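Local coordinates for protein sortase B (Clostridium perfringens, PDB 5YFK) that probably acts as a class B sortase, a cysteine transpeptidase that would cleave sorting signals and join surface proteins to the cell wall, at residues Gly63-Phe68 with Phe121-His126; Thr205-Gly210 with Arg217-Ala222; Ile59-Thr64 with Lys137-Tyr142; Thr12-Tyr17 with Asn117-Ala122. The protein carries 1 engineered substitution. All coordinates share one frame; numbering follows the deposited sequence.

Contact 1. Residues Gly63-Phe68 with Phe121-His126; sequences GTNIDF and FAQIKH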
# COMPACT_ATOMS: atom_id res chain seq x y z
N GLY A 63 -2.32 -4.73 12.60
CA GLY A 63 -3.35 -4.15 13.45
C GLY A 63 -4.60 -3.67 12.75
O GLY A 63 -5.38 -2.91 13.32
N THR A 64 -4.74 -4.02 11.47
CA THR A 64 -5.87 -3.59 10.65
C THR A 64 -6.43 -4.79 9.89
O THR A 64 -5.90 -5.90 9.98
CB THR A 64 -5.44 -2.58 9.56
OG1 THR A 64 -4.69 -3.29 8.57
CG2 THR A 64 -4.61 -1.46 10.15
N ASN A 65 -7.53 -4.54 9.20
CA ASN A 65 -8.10 -5.50 8.25
C ASN A 65 -7.59 -5.33 6.83
O ASN A 65 -8.18 -5.88 5.90
CB ASN A 65 -9.62 -5.44 8.26
CG ASN A 65 -10.16 -4.13 7.73
OD1 ASN A 65 -9.45 -3.14 7.61
ND2 ASN A 65 -11.43 -4.13 7.37
N ILE A 66 -6.46 -4.67 6.69
CA ILE A 66 -5.83 -4.53 5.39
C ILE A 66 -4.95 -5.76 5.11
O ILE A 66 -3.90 -5.97 5.70
CB ILE A 66 -5.03 -3.22 5.27
CG1 ILE A 66 -5.93 -2.02 5.51
CG2 ILE A 66 -4.41 -3.10 3.87
CD1 ILE A 66 -5.15 -0.76 5.77
N ASP A 67 -5.44 -6.59 4.20
CA ASP A 67 -4.96 -7.95 4.00
C ASP A 67 -5.43 -8.40 2.62
O ASP A 67 -6.51 -9.01 2.47
CB ASP A 67 -5.52 -8.88 5.08
CG ASP A 67 -4.83 -10.22 5.12
OD1 ASP A 67 -3.93 -10.49 4.30
OD2 ASP A 67 -5.20 -11.01 6.02
N PHE A 68 -4.70 -7.97 1.60
CA PHE A 68 -5.21 -8.00 0.24
C PHE A 68 -4.14 -8.41 -0.78
O PHE A 68 -2.98 -7.99 -0.67
CB PHE A 68 -5.74 -6.62 -0.16
CG PHE A 68 -6.89 -6.14 0.67
CD1 PHE A 68 -8.13 -6.74 0.56
CD2 PHE A 68 -6.76 -5.05 1.51
CE1 PHE A 68 -9.20 -6.30 1.31
CE2 PHE A 68 -7.81 -4.61 2.27
CZ PHE A 68 -9.04 -5.23 2.15
N PHE A 121 -8.87 0.28 1.90
CA PHE A 121 -7.87 1.10 2.66
C PHE A 121 -8.54 2.06 3.68
O PHE A 121 -7.85 2.92 4.27
CB PHE A 121 -6.98 1.90 1.70
CG PHE A 121 -5.64 1.25 1.35
CD1 PHE A 121 -5.41 -0.11 1.55
CD2 PHE A 121 -4.75 1.93 0.51
CE1 PHE A 121 -4.21 -0.71 1.16
CE2 PHE A 121 -3.54 1.35 0.14
CZ PHE A 121 -3.28 0.02 0.45
N ALA A 122 -9.79 1.80 4.05
CA ALA A 122 -10.45 2.63 5.07
C ALA A 122 -9.56 2.77 6.30
O ALA A 122 -9.41 3.86 6.87
CB ALA A 122 -11.79 2.03 5.48
N GLN A 123 -8.99 1.66 6.75
CA GLN A 123 -8.28 1.67 8.03
C GLN A 123 -6.95 2.35 8.04
O GLN A 123 -6.39 2.60 9.12
CB GLN A 123 -8.19 0.25 8.62
CG GLN A 123 -9.55 -0.21 9.08
CD GLN A 123 -9.49 -1.37 10.05
OE1 GLN A 123 -8.41 -1.91 10.34
NE2 GLN A 123 -10.66 -1.88 10.39
N ILE A 124 -6.49 2.82 6.88
CA ILE A 124 -5.35 3.75 6.86
C ILE A 124 -5.58 4.99 7.73
O ILE A 124 -4.66 5.51 8.39
CB ILE A 124 -5.02 4.17 5.41
CG1 ILE A 124 -4.62 2.96 4.57
CG2 ILE A 124 -3.95 5.24 5.41
CD1 ILE A 124 -3.41 2.18 5.01
N LYS A 125 -6.84 5.35 7.89
CA LYS A 125 -7.21 6.54 8.65
C LYS A 125 -6.89 6.39 10.15
O LYS A 125 -6.57 7.37 10.84
CB LYS A 125 -8.70 6.82 8.42
CG LYS A 125 -9.64 5.91 9.21
CD LYS A 125 -11.09 6.16 8.82
CE LYS A 125 -12.05 5.39 9.71
NZ LYS A 125 -12.36 6.16 10.94
N HIS A 126 -6.62 5.15 10.56
CA HIS A 126 -6.37 4.90 11.99
C HIS A 126 -5.01 5.44 12.34
O HIS A 126 -4.73 5.76 13.48
CB HIS A 126 -6.42 3.41 12.30
CG HIS A 126 -7.79 2.81 12.27
ND1 HIS A 126 -8.01 1.47 12.49
CD2 HIS A 126 -9.02 3.38 12.18
CE1 HIS A 126 -9.31 1.22 12.43
NE2 HIS A 126 -9.94 2.37 12.29
O HOH W 1 -7.42 -1.23 12.57
O HOH W 2 -9.72 -1.01 5.72
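N65 and Q123 meet at two levels, backbone to amide and amide to amide. The backbone N of N65 donates to OE1 of Q123 at 3.0 Å, from well above the carbonyl plane of that amide. The N65 side chain crosses that of Q123 at about a right angle, with OD1 of N65 resting 3.0 Å from CD of Q123 and the two amide planes 26° apart. With CG of N65 between its own N and carbonyl carbon, this torsion (chi1 66°) swings the amide end toward Q123. Below the amides, I66 splits its branches. Its CG2 touches CE1 of F121 at 3.6 Å, while its CD1 packs on CD1 of I124 at a tight 3.5 Å.

Two waters form the next shell. One donates to G63 O (2.7 Å) and to OE1 of Q123, and lies in the plane of the H126 ring at ND1, 2.8 Å away. The other donates to N65 OD1 and accepts from the backbone N of Q123. Further out, D118 takes a hydrogen bond from each amide, its carbonyl O from N65 ND2 and its OD1 from Q123 NE2. The bend at T64-I66 is held by an ST turn in which I66 N donates to OG1 of T64 at 2.9 Å; OG1 in turn hydrogen-bonds to V61 O. Both amides thus have their donor and acceptor ends engaged, which should fix their flip and pin the 3-10 turn that carries Q123 and I124 over a small apolar patch of I66, F121 and I124.

Contact 2. Residues Thr205-Gly210 with Arg217-Ala222; sequences TLITSG and RIVVVA. Engineered in segment 205-210: S209 (natural residue Cys).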
# COMPACT_ATOMS: atom_id res chain seq x y z
N THR A 205 4.54 3.82 -0.13
CA THR A 205 3.56 4.88 0.13
C THR A 205 2.17 4.31 -0.09
O THR A 205 1.86 3.84 -1.18
CB THR A 205 3.80 6.06 -0.82
OG1 THR A 205 5.14 6.54 -0.66
CG2 THR A 205 2.77 7.19 -0.63
N LEU A 206 1.31 4.46 0.92
CA LEU A 206 -0.07 4.01 0.83
C LEU A 206 -1.00 5.19 0.84
O LEU A 206 -0.89 6.05 1.69
CB LEU A 206 -0.43 3.10 2.01
CG LEU A 206 0.50 1.93 2.32
CD1 LEU A 206 -0.01 1.14 3.51
CD2 LEU A 206 0.70 1.04 1.11
N ILE A 207 -1.90 5.23 -0.15
CA ILE A 207 -2.76 6.40 -0.36
C ILE A 207 -4.21 6.00 -0.41
O ILE A 207 -4.61 5.13 -1.21
CB ILE A 207 -2.36 7.15 -1.65
CG1 ILE A 207 -0.93 7.71 -1.51
CG2 ILE A 207 -3.32 8.30 -1.89
CD1 ILE A 207 -0.35 8.19 -2.82
N THR A 208 -5.02 6.76 0.32
CA THR A 208 -6.44 6.62 0.26
C THR A 208 -7.15 7.98 0.36
O THR A 208 -6.51 9.01 0.57
CB THR A 208 -6.97 5.63 1.30
OG1 THR A 208 -8.32 5.30 1.01
CG2 THR A 208 -6.90 6.15 2.73
N SER A 209 -8.48 7.97 0.22
CA SER A 209 -9.25 9.18 0.40
C SER A 209 -9.71 9.35 1.84
O SER A 209 -9.82 8.38 2.59
CB SER A 209 -10.42 9.19 -0.56
OG SER A 209 -11.40 8.25 -0.17
N GLY A 210 -9.85 10.60 2.28
CA GLY A 210 -10.41 10.86 3.59
C GLY A 210 -11.59 11.82 3.51
O GLY A 210 -11.94 12.32 2.43
N ARG A 217 -6.93 13.40 1.00
CA ARG A 217 -6.21 12.16 0.85
C ARG A 217 -5.46 11.87 2.12
O ARG A 217 -4.83 12.76 2.71
CB ARG A 217 -5.22 12.25 -0.31
CG ARG A 217 -5.86 12.44 -1.65
CD ARG A 217 -6.65 11.23 -2.03
NE ARG A 217 -7.24 11.32 -3.35
CZ ARG A 217 -8.50 11.68 -3.60
NH1 ARG A 217 -9.32 12.09 -2.63
NH2 ARG A 217 -8.92 11.69 -4.86
N ILE A 218 -5.45 10.60 2.51
CA ILE A 218 -4.64 10.19 3.67
C ILE A 218 -3.48 9.30 3.21
O ILE A 218 -3.66 8.47 2.37
CB ILE A 218 -5.50 9.39 4.68
CG1 ILE A 218 -6.79 10.17 5.01
CG2 ILE A 218 -4.71 9.08 5.95
CD1 ILE A 218 -7.78 9.41 5.87
N VAL A 219 -2.27 9.58 3.73
CA VAL A 219 -1.04 8.98 3.21
C VAL A 219 -0.25 8.37 4.37
O VAL A 219 -0.06 9.01 5.39
CB VAL A 219 -0.14 10.03 2.51
CG1 VAL A 219 1.04 9.36 1.79
CG2 VAL A 219 -0.95 10.87 1.53
N VAL A 220 0.22 7.15 4.17
CA VAL A 220 1.17 6.53 5.05
C VAL A 220 2.44 6.13 4.26
O VAL A 220 2.35 5.65 3.14
CB VAL A 220 0.59 5.29 5.76
CG1 VAL A 220 1.69 4.57 6.53
CG2 VAL A 220 -0.52 5.71 6.73
N VAL A 221 3.59 6.54 4.77
CA VAL A 221 4.87 6.21 4.14
C VAL A 221 5.73 5.41 5.12
O VAL A 221 5.82 5.72 6.32
CB VAL A 221 5.64 7.47 3.68
CG1 VAL A 221 6.69 7.12 2.65
CG2 VAL A 221 4.67 8.51 3.08
N ALA A 222 6.35 4.36 4.59
CA ALA A 222 7.09 3.39 5.40
C ALA A 222 8.39 3.03 4.66
O ALA A 222 8.47 3.15 3.43
CB ALA A 222 6.25 2.13 5.59
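L206 and V220 form a hydrogen-bonded pair, N of L206 to O of V220 at 2.7 Å with an N-H...O angle of 173°, and the return bond from V220 N to L206 O is 2.9 Å. T208 and I218 repeat the pattern, although I218 N reaches O of T208 from above the carbonyl plane. On the face of T205, I207 and V219, CG2 of T205 lies 3.7 Å from CG1 of V219, and L163 of helix 160-166 covers I207 and V219. On the other face, CG2 of T208 packs beside CB of I218, while T208 OG1 turns to G112 O, and G210 CA lies 3.8 Å from I218 CD1.

This antiparallel hairpin, strands 203-210 and 216-225, is the one that in the sortase fold carries the nucleophile and the arginine. Position 209, naturally cysteine and predicted to form the acyl-thioester, is an engineered serine here; R217 is the predicted transition-state stabiliser.

At the S209-R217 end the side chains diverge and both residues are partly exposed. R217, bent at chi2 (-67°), nevertheless runs its CD past T208 O at 3.4 Å and brings NH1 to 3.7 Å from CB of S209. The S209 carbonyl is held by N114 ND2.

Contact 3. Residues Ile59-Thr64 with Lys137-Tyr142; sequences IKVEGT and KYVTLY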
# COMPACT_ATOMS: atom_id res chain seq x y z
N ILE A 59 -0.29 -7.47 0.32
CA ILE A 59 -0.06 -6.48 1.38
C ILE A 59 -0.87 -6.85 2.61
O ILE A 59 -2.08 -7.11 2.54
CB ILE A 59 -0.41 -5.05 0.89
CG1 ILE A 59 -0.03 -4.00 1.92
CG2 ILE A 59 -1.87 -4.92 0.53
CD1 ILE A 59 -0.07 -2.57 1.39
N LYS A 60 -0.23 -6.70 3.77
CA LYS A 60 -0.89 -6.82 5.03
C LYS A 60 -0.39 -5.73 5.96
O LYS A 60 0.82 -5.58 6.16
CB LYS A 60 -0.62 -8.20 5.64
CG LYS A 60 -1.16 -8.38 7.07
CD LYS A 60 -2.67 -8.33 7.11
CE LYS A 60 -3.21 -7.80 8.44
NZ LYS A 60 -4.61 -7.34 8.30
N VAL A 61 -1.32 -5.07 6.63
CA VAL A 61 -0.96 -3.98 7.55
C VAL A 61 -1.32 -4.33 8.97
O VAL A 61 -2.46 -4.67 9.29
CB VAL A 61 -1.56 -2.63 7.15
CG1 VAL A 61 -1.17 -1.54 8.17
CG2 VAL A 61 -1.08 -2.23 5.76
N GLU A 62 -0.29 -4.32 9.81
CA GLU A 62 -0.40 -4.78 11.18
C GLU A 62 -1.47 -4.00 11.88
O GLU A 62 -1.60 -2.78 11.69
CB GLU A 62 0.95 -4.54 11.88
CG GLU A 62 0.92 -4.58 13.40
CD GLU A 62 2.30 -4.34 14.03
OE1 GLU A 62 3.02 -3.42 13.58
OE2 GLU A 62 2.62 -5.01 15.04
N GLY A 63 -2.32 -4.73 12.60
CA GLY A 63 -3.35 -4.15 13.45
C GLY A 63 -4.60 -3.67 12.75
O GLY A 63 -5.38 -2.91 13.32
N THR A 64 -4.74 -4.02 11.47
CA THR A 64 -5.87 -3.59 10.65
C THR A 64 -6.43 -4.79 9.89
O THR A 64 -5.90 -5.90 9.98
CB THR A 64 -5.44 -2.58 9.56
OG1 THR A 64 -4.69 -3.29 8.57
CG2 THR A 64 -4.61 -1.46 10.15
N LYS A 137 3.40 -0.49 13.66
CA LYS A 137 4.57 0.07 13.01
C LYS A 137 4.72 -0.46 11.56
O LYS A 137 5.48 0.11 10.78
CB LYS A 137 5.83 -0.27 13.81
CG LYS A 137 5.97 0.47 15.13
CD LYS A 137 7.30 0.12 15.78
CE LYS A 137 7.38 0.66 17.20
NZ LYS A 137 8.69 0.30 17.81
N TYR A 138 4.24 -1.67 11.30
CA TYR A 138 4.76 -2.46 10.17
C TYR A 138 3.74 -2.74 9.10
O TYR A 138 2.57 -3.02 9.39
CB TYR A 138 5.34 -3.78 10.63
CG TYR A 138 6.42 -3.59 11.65
CD1 TYR A 138 7.59 -2.90 11.34
CD2 TYR A 138 6.23 -4.03 12.95
CE1 TYR A 138 8.55 -2.68 12.29
CE2 TYR A 138 7.16 -3.73 13.93
CZ TYR A 138 8.34 -3.11 13.58
OH TYR A 138 9.25 -2.83 14.56
N VAL A 139 4.22 -2.65 7.86
CA VAL A 139 3.52 -3.14 6.67
C VAL A 139 4.35 -4.28 6.07
O VAL A 139 5.58 -4.19 5.91
CB VAL A 139 3.34 -2.02 5.63
CG1 VAL A 139 2.57 -2.48 4.41
CG2 VAL A 139 2.68 -0.81 6.25
N THR A 140 3.70 -5.41 5.88
CA THR A 140 4.33 -6.57 5.25
C THR A 140 3.90 -6.74 3.79
O THR A 140 2.72 -6.64 3.48
CB THR A 140 3.98 -7.83 6.06
OG1 THR A 140 4.15 -7.55 7.45
CG2 THR A 140 4.91 -8.98 5.69
N LEU A 141 4.86 -6.91 2.90
CA LEU A 141 4.56 -7.32 1.51
C LEU A 141 5.05 -8.73 1.25
O LEU A 141 6.05 -9.15 1.79
CB LEU A 141 5.22 -6.38 0.50
CG LEU A 141 4.93 -4.89 0.66
CD1 LEU A 141 5.60 -4.08 -0.43
CD2 LEU A 141 3.43 -4.62 0.76
N TYR A 142 4.41 -9.40 0.30
CA TYR A 142 4.95 -10.64 -0.23
C TYR A 142 4.97 -10.59 -1.73
O TYR A 142 3.94 -10.36 -2.34
CB TYR A 142 4.11 -11.82 0.21
CG TYR A 142 4.80 -13.13 -0.04
CD1 TYR A 142 4.72 -13.76 -1.28
CD2 TYR A 142 5.45 -13.80 0.98
CE1 TYR A 142 5.29 -15.02 -1.48
CE2 TYR A 142 6.08 -15.00 0.77
CZ TYR A 142 5.98 -15.61 -0.46
OH TYR A 142 6.55 -16.85 -0.61
O HOH W 3 2.44 -6.01 8.99
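E62 reaches across to K137 and Y138 with both its backbone and its side chain. Its N donates to Y138 O at 3.2 Å, and its CB lies close over the same oxygen, 3.3 Å away. From there CG points anti to the backbone N (chi1 163°) and the chain runs extended, carrying CD alongside the Y138 ring. At the tip, OE1 comes 3.3 Å from CD2 of Y138 and gathers two backbone donors: N of K137 at 3.0 Å, from above the carboxylate plane, and N of Y138 at 3.1 Å, nearly along the C-O axis. These two bonds hold the start of strand 138-143. The carboxylate and ring planes are 26° apart.

Further along the strands, K60 and T140 form a hydrogen-bonded pair, and a water joins K60 O to T140 OG1. The buried face is apolar: CG1 of V139 touches both I59 CG1 and V61 CG2, at 3.9 Å each, while CD2 of L141 lies against I59 CG1. From V61 to T64 the chain makes a type II turn with G63 at positive phi. V61 O accepts from both N and OG1 of T64, from the same face of its plane, and K60 NZ bonds to T64 O and also to I66 O. Strand 55-61 thus meets strand 138-143 antiparallel, the pairing that joins the first and last strands of the sheet and closes the eight-stranded sortase beta-barrel.

Contact 4. Residues Thr12-Tyr17 with Asn117-Ala122; sequences TDSRDY and NDTMFA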
# COMPACT_ATOMS: atom_id res chain seq x y z
N THR A 12 -21.21 -4.20 0.52
CA THR A 12 -20.48 -4.03 -0.72
C THR A 12 -19.77 -5.33 -1.13
O THR A 12 -20.18 -6.42 -0.71
CB THR A 12 -19.53 -2.82 -0.61
OG1 THR A 12 -19.12 -2.41 -1.92
CG2 THR A 12 -18.33 -3.14 0.27
N ASP A 13 -18.78 -5.22 -2.01
CA ASP A 13 -18.32 -6.35 -2.83
C ASP A 13 -17.29 -7.25 -2.11
O ASP A 13 -16.54 -7.98 -2.76
CB ASP A 13 -17.73 -5.86 -4.16
CG ASP A 13 -18.39 -4.57 -4.65
OD1 ASP A 13 -17.96 -3.48 -4.22
OD2 ASP A 13 -19.30 -4.64 -5.51
N SER A 14 -17.38 -7.32 -0.78
CA SER A 14 -16.26 -7.72 0.07
C SER A 14 -15.95 -9.22 -0.03
O SER A 14 -14.82 -9.65 0.23
CB SER A 14 -16.56 -7.35 1.54
OG SER A 14 -15.39 -7.36 2.35
N ARG A 15 -16.95 -10.02 -0.40
CA ARG A 15 -16.94 -11.45 -0.09
C ARG A 15 -15.95 -12.22 -0.96
O ARG A 15 -15.26 -13.12 -0.48
CB ARG A 15 -18.35 -12.03 -0.25
CG ARG A 15 -18.55 -13.38 0.42
CD ARG A 15 -19.94 -13.93 0.15
NE ARG A 15 -19.96 -15.39 0.12
CZ ARG A 15 -19.50 -16.12 -0.89
NH1 ARG A 15 -18.93 -15.54 -1.94
NH2 ARG A 15 -19.58 -17.45 -0.84
N ASP A 16 -15.92 -11.89 -2.25
CA ASP A 16 -14.99 -12.53 -3.18
C ASP A 16 -13.56 -12.16 -2.80
O ASP A 16 -12.72 -13.04 -2.62
CB ASP A 16 -15.27 -12.08 -4.62
CG ASP A 16 -16.74 -12.24 -5.01
OD1 ASP A 16 -17.19 -11.51 -5.91
OD2 ASP A 16 -17.43 -13.09 -4.41
N TYR A 17 -13.34 -10.87 -2.59
CA TYR A 17 -12.02 -10.34 -2.23
C TYR A 17 -11.65 -10.79 -0.81
O TYR A 17 -10.83 -10.15 -0.16
CB TYR A 17 -12.03 -8.79 -2.34
CG TYR A 17 -10.76 -8.14 -2.90
CD1 TYR A 17 -10.75 -7.57 -4.18
CD2 TYR A 17 -9.69 -7.87 -2.06
CE1 TYR A 17 -9.62 -6.89 -4.65
CE2 TYR A 17 -8.57 -7.17 -2.51
CZ TYR A 17 -8.53 -6.68 -3.81
OH TYR A 17 -7.37 -6.01 -4.22
N ASN A 117 -17.14 2.18 4.91
CA ASN A 117 -17.72 0.98 5.47
C ASN A 117 -16.64 0.01 5.95
O ASN A 117 -16.84 -1.21 5.95
CB ASN A 117 -18.57 0.28 4.43
CG ASN A 117 -17.73 -0.44 3.41
OD1 ASN A 117 -16.85 0.15 2.80
ND2 ASN A 117 -17.85 -1.76 3.38
N ASP A 118 -15.49 0.55 6.32
CA ASP A 118 -14.47 -0.28 6.97
C ASP A 118 -13.92 -1.38 6.05
O ASP A 118 -13.77 -2.53 6.46
CB ASP A 118 -15.07 -0.91 8.22
CG ASP A 118 -14.04 -1.16 9.29
OD1 ASP A 118 -12.91 -0.69 9.12
OD2 ASP A 118 -14.36 -1.87 10.26
N THR A 119 -13.68 -1.06 4.79
CA THR A 119 -13.09 -2.01 3.85
C THR A 119 -12.01 -1.36 2.99
O THR A 119 -11.92 -0.16 2.94
CB THR A 119 -14.15 -2.62 2.90
OG1 THR A 119 -14.75 -1.57 2.12
CG2 THR A 119 -15.21 -3.37 3.70
N MET A 120 -11.24 -2.20 2.29
CA MET A 120 -10.15 -1.75 1.41
C MET A 120 -9.13 -0.97 2.25
O MET A 120 -8.62 -1.53 3.23
CB MET A 120 -10.66 -0.95 0.23
CG MET A 120 -11.74 -1.70 -0.56
SD MET A 120 -11.46 -3.48 -0.87
CE MET A 120 -10.24 -3.44 -2.18
N PHE A 121 -8.87 0.28 1.90
CA PHE A 121 -7.87 1.10 2.66
C PHE A 121 -8.54 2.06 3.68
O PHE A 121 -7.85 2.92 4.27
CB PHE A 121 -6.98 1.90 1.70
CG PHE A 121 -5.64 1.25 1.35
CD1 PHE A 121 -5.41 -0.11 1.55
CD2 PHE A 121 -4.75 1.93 0.51
CE1 PHE A 121 -4.21 -0.71 1.16
CE2 PHE A 121 -3.54 1.35 0.14
CZ PHE A 121 -3.28 0.02 0.45
N ALA A 122 -9.79 1.80 4.05
CA ALA A 122 -10.45 2.63 5.07
C ALA A 122 -9.56 2.77 6.30
O ALA A 122 -9.41 3.86 6.87
CB ALA A 122 -11.79 2.03 5.48
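A Met-aromatic contact between M120 and Y17 joins the N-terminal segment leading into the short helix 16-19 to the loop that follows strand 107-111 in the sortase domain. The methyl CE of M120 lies over one face of the Y17 ring, 4.2 Å from its centroid and 17° off the normal, displaced toward CZ and CE2. SD stands 5.0 Å from the centroid of the Y17 ring, above the same face. Bends at chi2 (-43°) and chi3 fold the methionine chain so that its end comes over the tyrosine, although its CB starts off to one side. M120 is at the second position of a type II' turn from T119 to A122, closed by A122 N to T119 O at 3.1 Å. Y17 is fixed at its far end, where OH bonds with P69 O and I94 N. The M120 side chain also comes about 4 Å from that of H113, the predicted proton donor/acceptor, which would place this packing beside the predicted active site.

Nearer the surface the contact is slighter, and no direct hydrogen bond crosses it. CG2 of T12 approaches ND2 of N117 at 3.4 Å, the two side chains crossing at about a right angle. The N117 amide is held within its own loop by T119, whose OG1 donates to N117 OD1 at 2.8 Å.

How the contacts relate
From the N terminus, segment 12-17 waits a hundred residues for 117-122, so contact 4 closes a long loop that ties the N-terminal extension to the loop after strand 107-111. Within that span the chain opens contact 3 at 59-64 and contact 1 at 63-68, sharing G63 and T64. Contact 4 closes first, at 117-122, and contact 1 just after it at 121-126, the two sharing F121 and A122. Contact 1 lies within the span of contact 3, which closes at 137-142. Contacts 3 and 4 therefore cross. Contact 2 follows in series as a local hairpin. F121 joins the groups by packing on I207 and T208, while L206 meets I59 and V61 inside the barrel.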